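Local structure of peptide ABC transporter, peptide-binding protein (Thermus thermophilus, 2D5W) at residues L139-G151 / Q517-Q529. The protein binds oligopeptides, a pentapeptide in this crystal, and probably hands them to an ABC transporter for uptake into the cell. Numbering follows the deposited sequence.
Sequences LIFEPAYYYDTYG and QAVLEFDPERRKQ
Tyr146 is sandwiched: Arg527 CD sits 3.4 Å from the centroid of its ring, and the guanidinium lies flat beside that methylene, its plane 8° from the ring's, while Tyr147 CB covers the opposite face. A bend at chi3 (66°) turns the chain so that CD and the guanidinium run across the Tyr146 ring. Arg527 NH2 also donates to Glu521 O (2.8 Å), which fixes the guanidinium's rotation. At the ring edge lies Val519 O, which accepts from Tyr146 N at 2.9 Å with a 158° angle at hydrogen. Val519 CG2 stands over the centre of the Tyr145 ring, 3.5 Å from its centroid, a CH-pi contact. Leu520 CD2 sits over the notch between Pro143 and the Tyr145 ring, touching Pro143 CB (3.8 Å) and Tyr145 CE2 (3.6 Å). Tyr146 CA lies 4.0 Å from the Phe522 centroid, shifted toward the rim, in a second CH-pi contact. An alanine in place of Tyr146 would probably leave the Arg527 guanidinium without its aromatic platform and Glu474 O without the hydroxyl it bonds. The contact thus joins the loop after strand 136-141 to the turn after helix 509-518 and the first turn of helix 524-541; with a single hydrogen bond across it, it is made mostly by fitted apolar and stacked surfaces.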
loop_
_atom_site.group_PDB
_atom_site.type_symbol
_atom_site.label_atom_id
_atom_site.label_comp_id
_atom_site.label_asym_id
_atom_site.label_seq_id
_atom_site.Cartn_x
_atom_site.Cartn_y
_atom_site.Cartn_z
ATOM N N LEU A 139 13.350 9.403 18.311
ATOM C CA LEU A 139 12.360 9.907 17.372
ATOM C C LEU A 139 11.416 10.772 18.203
ATOM O O LEU A 139 10.996 10.375 19.294
ATOM C CB LEU A 139 11.598 8.753 16.716
ATOM C CG LEU A 139 12.441 7.855 15.805
ATOM C CD1 LEU A 139 11.598 6.691 15.314
ATOM C CD2 LEU A 139 12.976 8.660 14.628
ATOM N N ILE A 140 11.102 11.956 17.691
ATOM C CA ILE A 140 10.237 12.895 18.391
ATOM C C ILE A 140 8.986 13.189 17.577
ATOM O O ILE A 140 9.070 13.689 16.456
ATOM C CB ILE A 140 10.981 14.223 18.649
ATOM C CG1 ILE A 140 12.303 13.947 19.373
ATOM C CG2 ILE A 140 10.108 15.160 19.477
ATOM C CD1 ILE A 140 13.235 15.145 19.427
ATOM N N PHE A 141 7.828 12.876 18.150
ATOM C CA PHE A 141 6.551 13.115 17.485
ATOM C C PHE A 141 5.798 14.197 18.249
ATOM O O PHE A 141 5.488 14.028 19.430
ATOM C CB PHE A 141 5.689 11.847 17.465
ATOM C CG PHE A 141 6.399 10.620 16.957
ATOM C CD1 PHE A 141 7.331 9.959 17.750
ATOM C CD2 PHE A 141 6.117 10.113 15.693
ATOM C CE1 PHE A 141 7.971 8.806 17.295
ATOM C CE2 PHE A 141 6.753 8.959 15.227
ATOM C CZ PHE A 141 7.680 8.308 16.030
ATOM N N GLU A 142 5.502 15.306 17.582
ATOM C CA GLU A 142 4.774 16.391 18.226
ATOM C C GLU A 142 3.953 17.182 17.212
ATOM O O GLU A 142 4.505 17.835 16.328
ATOM C CB GLU A 142 5.746 17.330 18.948
ATOM C CG GLU A 142 5.042 18.427 19.735
ATOM C CD GLU A 142 6.002 19.364 20.438
ATOM O OE1 GLU A 142 6.785 18.889 21.286
ATOM O OE2 GLU A 142 5.968 20.577 20.143
ATOM N N PRO A 143 2.615 17.119 17.318
ATOM C CA PRO A 143 1.881 16.355 18.330
ATOM C C PRO A 143 1.940 14.859 18.037
ATOM O O PRO A 143 2.062 14.451 16.880
ATOM C CB PRO A 143 0.465 16.910 18.213
ATOM C CG PRO A 143 0.352 17.179 16.747
ATOM C CD PRO A 143 1.683 17.829 16.423
ATOM N N ALA A 144 1.853 14.049 19.084
ATOM C CA ALA A 144 1.897 12.603 18.932
ATOM C C ALA A 144 0.526 12.057 18.555
ATOM O O ALA A 144 -0.502 12.568 19.012
ATOM C CB ALA A 144 2.372 11.961 20.229
ATOM N N TYR A 145 0.522 11.026 17.714
ATOM C CA TYR A 145 -0.709 10.371 17.285
ATOM C C TYR A 145 -0.777 9.012 17.973
ATOM O O TYR A 145 0.248 8.455 18.368
ATOM C CB TYR A 145 -0.740 10.186 15.766
ATOM C CG TYR A 145 -0.962 11.457 14.969
ATOM C CD1 TYR A 145 -1.089 11.413 13.580
ATOM C CD2 TYR A 145 -1.052 12.703 15.596
ATOM C CE1 TYR A 145 -1.298 12.572 12.838
ATOM C CE2 TYR A 145 -1.258 13.866 14.861
ATOM C CZ TYR A 145 -1.381 13.795 13.485
ATOM O OH TYR A 145 -1.584 14.956 12.773
ATOM N N TYR A 146 -1.985 8.471 18.095
ATOM C CA TYR A 146 -2.193 7.204 18.781
ATOM C C TYR A 146 -1.423 6.010 18.231
ATOM O O TYR A 146 -1.176 5.048 18.957
ATOM C CB TYR A 146 -3.690 6.870 18.806
ATOM C CG TYR A 146 -4.227 6.273 17.521
ATOM C CD1 TYR A 146 -4.357 4.893 17.375
ATOM C CD2 TYR A 146 -4.592 7.087 16.449
ATOM C CE1 TYR A 146 -4.839 4.335 16.193
ATOM C CE2 TYR A 146 -5.074 6.538 15.261
ATOM C CZ TYR A 146 -5.192 5.165 15.143
ATOM O OH TYR A 146 -5.652 4.611 13.967
ATOM N N TYR A 147 -1.036 6.078 16.961
ATOM C CA TYR A 147 -0.335 4.972 16.316
ATOM C C TYR A 147 1.171 5.124 16.132
ATOM O O TYR A 147 1.799 4.279 15.495
ATOM C CB TYR A 147 -0.971 4.702 14.947
ATOM C CG TYR A 147 -0.968 5.880 13.983
ATOM C CD1 TYR A 147 0.214 6.549 13.654
ATOM C CD2 TYR A 147 -2.140 6.277 13.343
ATOM C CE1 TYR A 147 0.226 7.575 12.708
ATOM C CE2 TYR A 147 -2.139 7.298 12.395
ATOM C CZ TYR A 147 -0.954 7.942 12.080
ATOM O OH TYR A 147 -0.938 8.935 11.129
ATOM N N ASP A 148 1.764 6.171 16.690
ATOM C CA ASP A 148 3.194 6.394 16.498
ATOM C C ASP A 148 4.145 5.299 16.987
ATOM O O ASP A 148 5.265 5.188 16.482
ATOM C CB ASP A 148 3.584 7.752 17.083
ATOM C CG ASP A 148 3.064 8.916 16.247
ATOM O OD1 ASP A 148 2.986 10.044 16.774
ATOM O OD2 ASP A 148 2.743 8.708 15.053
ATOM N N THR A 149 3.715 4.485 17.947
ATOM C CA THR A 149 4.577 3.411 18.440
ATOM C C THR A 149 4.364 2.109 17.673
ATOM O O THR A 149 5.071 1.128 17.908
ATOM C CB THR A 149 4.349 3.121 19.941
ATOM O OG1 THR A 149 3.005 2.672 20.147
ATOM C CG2 THR A 149 4.610 4.366 20.776
ATOM N N TYR A 150 3.397 2.102 16.758
ATOM C CA TYR A 150 3.090 0.909 15.965
ATOM C C TYR A 150 4.183 0.585 14.946
ATOM O O TYR A 150 4.497 1.401 14.080
ATOM C CB TYR A 150 1.772 1.087 15.206
ATOM C CG TYR A 150 0.515 1.234 16.043
ATOM C CD1 TYR A 150 -0.730 1.317 15.421
ATOM C CD2 TYR A 150 0.562 1.308 17.438
ATOM C CE1 TYR A 150 -1.896 1.471 16.155
ATOM C CE2 TYR A 150 -0.612 1.463 18.188
ATOM C CZ TYR A 150 -1.835 1.543 17.534
ATOM O OH TYR A 150 -3.006 1.695 18.241
ATOM N N GLY A 151 4.750 -0.613 15.042
ATOM C CA GLY A 151 5.787 -1.011 14.106
ATOM C C GLY A 151 5.212 -1.415 12.758
ATOM O O GLY A 151 4.000 -1.558 12.620
ATOM N N GLN A 517 -8.778 15.191 14.697
ATOM C CA GLN A 517 -8.912 15.100 16.144
ATOM C C GLN A 517 -8.777 13.648 16.591
ATOM O O GLN A 517 -8.137 13.352 17.600
ATOM C CB GLN A 517 -10.269 15.632 16.601
ATOM C CG GLN A 517 -10.385 15.701 18.115
ATOM C CD GLN A 517 -11.765 16.105 18.591
ATOM O OE1 GLN A 517 -12.396 17.000 18.025
ATOM N NE2 GLN A 517 -12.236 15.457 19.647
ATOM N N ALA A 518 -9.380 12.743 15.829
ATOM C CA ALA A 518 -9.356 11.328 16.160
ATOM C C ALA A 518 -7.963 10.739 16.329
ATOM O O ALA A 518 -7.743 9.931 17.224
ATOM C CB ALA A 518 -10.124 10.535 15.111
ATOM N N VAL A 519 -7.022 11.134 15.475
ATOM C CA VAL A 519 -5.674 10.586 15.577
ATOM C C VAL A 519 -4.951 11.054 16.833
ATOM O O VAL A 519 -3.951 10.456 17.232
ATOM C CB VAL A 519 -4.813 10.918 14.329
ATOM C CG1 VAL A 519 -5.415 10.253 13.096
ATOM C CG2 VAL A 519 -4.706 12.416 14.135
ATOM N N LEU A 520 -5.460 12.117 17.452
ATOM C CA LEU A 520 -4.885 12.657 18.683
ATOM C C LEU A 520 -5.564 12.042 19.901
ATOM O O LEU A 520 -5.162 12.297 21.040
ATOM C CB LEU A 520 -5.077 14.171 18.743
ATOM C CG LEU A 520 -4.390 15.043 17.694
ATOM C CD1 LEU A 520 -4.941 16.458 17.783
ATOM C CD2 LEU A 520 -2.884 15.035 17.912
ATOM N N GLU A 521 -6.606 11.250 19.665
ATOM C CA GLU A 521 -7.342 10.628 20.758
ATOM C C GLU A 521 -6.720 9.311 21.184
ATOM O O GLU A 521 -6.787 8.317 20.457
ATOM C CB GLU A 521 -8.797 10.391 20.354
ATOM C CG GLU A 521 -9.640 9.834 21.485
ATOM C CD GLU A 521 -9.585 10.714 22.721
ATOM O OE1 GLU A 521 -10.146 11.828 22.674
ATOM O OE2 GLU A 521 -8.969 10.302 23.730
ATOM N N PHE A 522 -6.119 9.291 22.368
ATOM C CA PHE A 522 -5.498 8.069 22.848
ATOM C C PHE A 522 -6.475 7.117 23.517
ATOM O O PHE A 522 -6.117 5.993 23.862
ATOM C CB PHE A 522 -4.318 8.394 23.766
ATOM C CG PHE A 522 -3.096 8.837 23.017
ATOM C CD1 PHE A 522 -3.039 10.097 22.432
ATOM C CD2 PHE A 522 -2.027 7.969 22.837
ATOM C CE1 PHE A 522 -1.933 10.484 21.673
ATOM C CE2 PHE A 522 -0.920 8.343 22.081
ATOM C CZ PHE A 522 -0.872 9.603 21.497
ATOM N N ASP A 523 -7.715 7.563 23.699
ATOM C CA ASP A 523 -8.733 6.695 24.273
ATOM C C ASP A 523 -9.361 5.951 23.095
ATOM O O ASP A 523 -9.931 6.570 22.193
ATOM C CB ASP A 523 -9.800 7.503 25.005
ATOM C CG ASP A 523 -10.922 6.629 25.514
ATOM O OD1 ASP A 523 -11.995 6.604 24.875
ATOM O OD2 ASP A 523 -10.720 5.949 26.544
ATOM N N PRO A 524 -9.271 4.614 23.088
ATOM C CA PRO A 524 -9.835 3.820 21.992
ATOM C C PRO A 524 -11.302 4.068 21.649
ATOM O O PRO A 524 -11.661 4.145 20.472
ATOM C CB PRO A 524 -9.585 2.384 22.442
ATOM C CG PRO A 524 -8.326 2.501 23.244
ATOM C CD PRO A 524 -8.580 3.745 24.060
ATOM N N GLU A 525 -12.151 4.191 22.666
ATOM C CA GLU A 525 -13.573 4.397 22.417
ATOM C C GLU A 525 -13.901 5.756 21.814
ATOM O O GLU A 525 -14.676 5.836 20.860
ATOM C CB GLU A 525 -14.380 4.193 23.701
ATOM C CG GLU A 525 -15.884 4.240 23.475
ATOM C CD GLU A 525 -16.333 3.309 22.360
ATOM O OE1 GLU A 525 -16.125 2.083 22.485
ATOM O OE2 GLU A 525 -16.889 3.804 21.356
ATOM N N ARG A 526 -13.325 6.825 22.354
ATOM C CA ARG A 526 -13.597 8.149 21.808
ATOM C C ARG A 526 -13.052 8.219 20.386
ATOM O O ARG A 526 -13.673 8.805 19.504
ATOM C CB ARG A 526 -12.964 9.246 22.672
ATOM C CG ARG A 526 -13.194 10.668 22.155
ATOM C CD ARG A 526 -14.676 10.941 21.910
ATOM N NE ARG A 526 -14.931 12.308 21.460
ATOM C CZ ARG A 526 -16.105 12.736 21.008
ATOM N NH1 ARG A 526 -16.253 13.995 20.620
ATOM N NH2 ARG A 526 -17.134 11.900 20.936
ATOM N N ARG A 527 -11.888 7.615 20.169
ATOM C CA ARG A 527 -11.276 7.599 18.845
ATOM C C ARG A 527 -12.220 6.914 17.858
ATOM O O ARG A 527 -12.443 7.407 16.750
ATOM C CB ARG A 527 -9.932 6.864 18.894
ATOM C CG ARG A 527 -9.221 6.782 17.555
ATOM C CD ARG A 527 -7.787 6.320 17.728
ATOM N NE ARG A 527 -7.668 4.945 18.202
ATOM C CZ ARG A 527 -7.073 4.585 19.336
ATOM N NH1 ARG A 527 -7.003 3.303 19.663
ATOM N NH2 ARG A 527 -6.567 5.498 20.158
ATOM N N LYS A 528 -12.784 5.786 18.273
ATOM C CA LYS A 528 -13.715 5.053 17.423
ATOM C C LYS A 528 -14.954 5.904 17.121
ATOM O O LYS A 528 -15.421 5.941 15.983
ATOM C CB LYS A 528 -14.130 3.742 18.100
ATOM C CG LYS A 528 -15.056 2.868 17.258
ATOM C CD LYS A 528 -15.536 1.644 18.031
ATOM C CE LYS A 528 -14.380 0.763 18.478
ATOM N NZ LYS A 528 -14.864 -0.430 19.230
ATOM N N GLN A 529 -15.482 6.589 18.132
ATOM C CA GLN A 529 -16.666 7.427 17.933
ATOM C C GLN A 529 -16.426 8.474 16.850
ATOM O O GLN A 529 -17.279 8.699 15.995
ATOM C CB GLN A 529 -17.057 8.133 19.237
ATOM C CG GLN A 529 -17.328 7.201 20.406
ATOM C CD GLN A 529 -17.770 7.941 21.656
ATOM O OE1 GLN A 529 -17.251 9.012 21.977
ATOM N NE2 GLN A 529 -18.723 7.364 22.378
#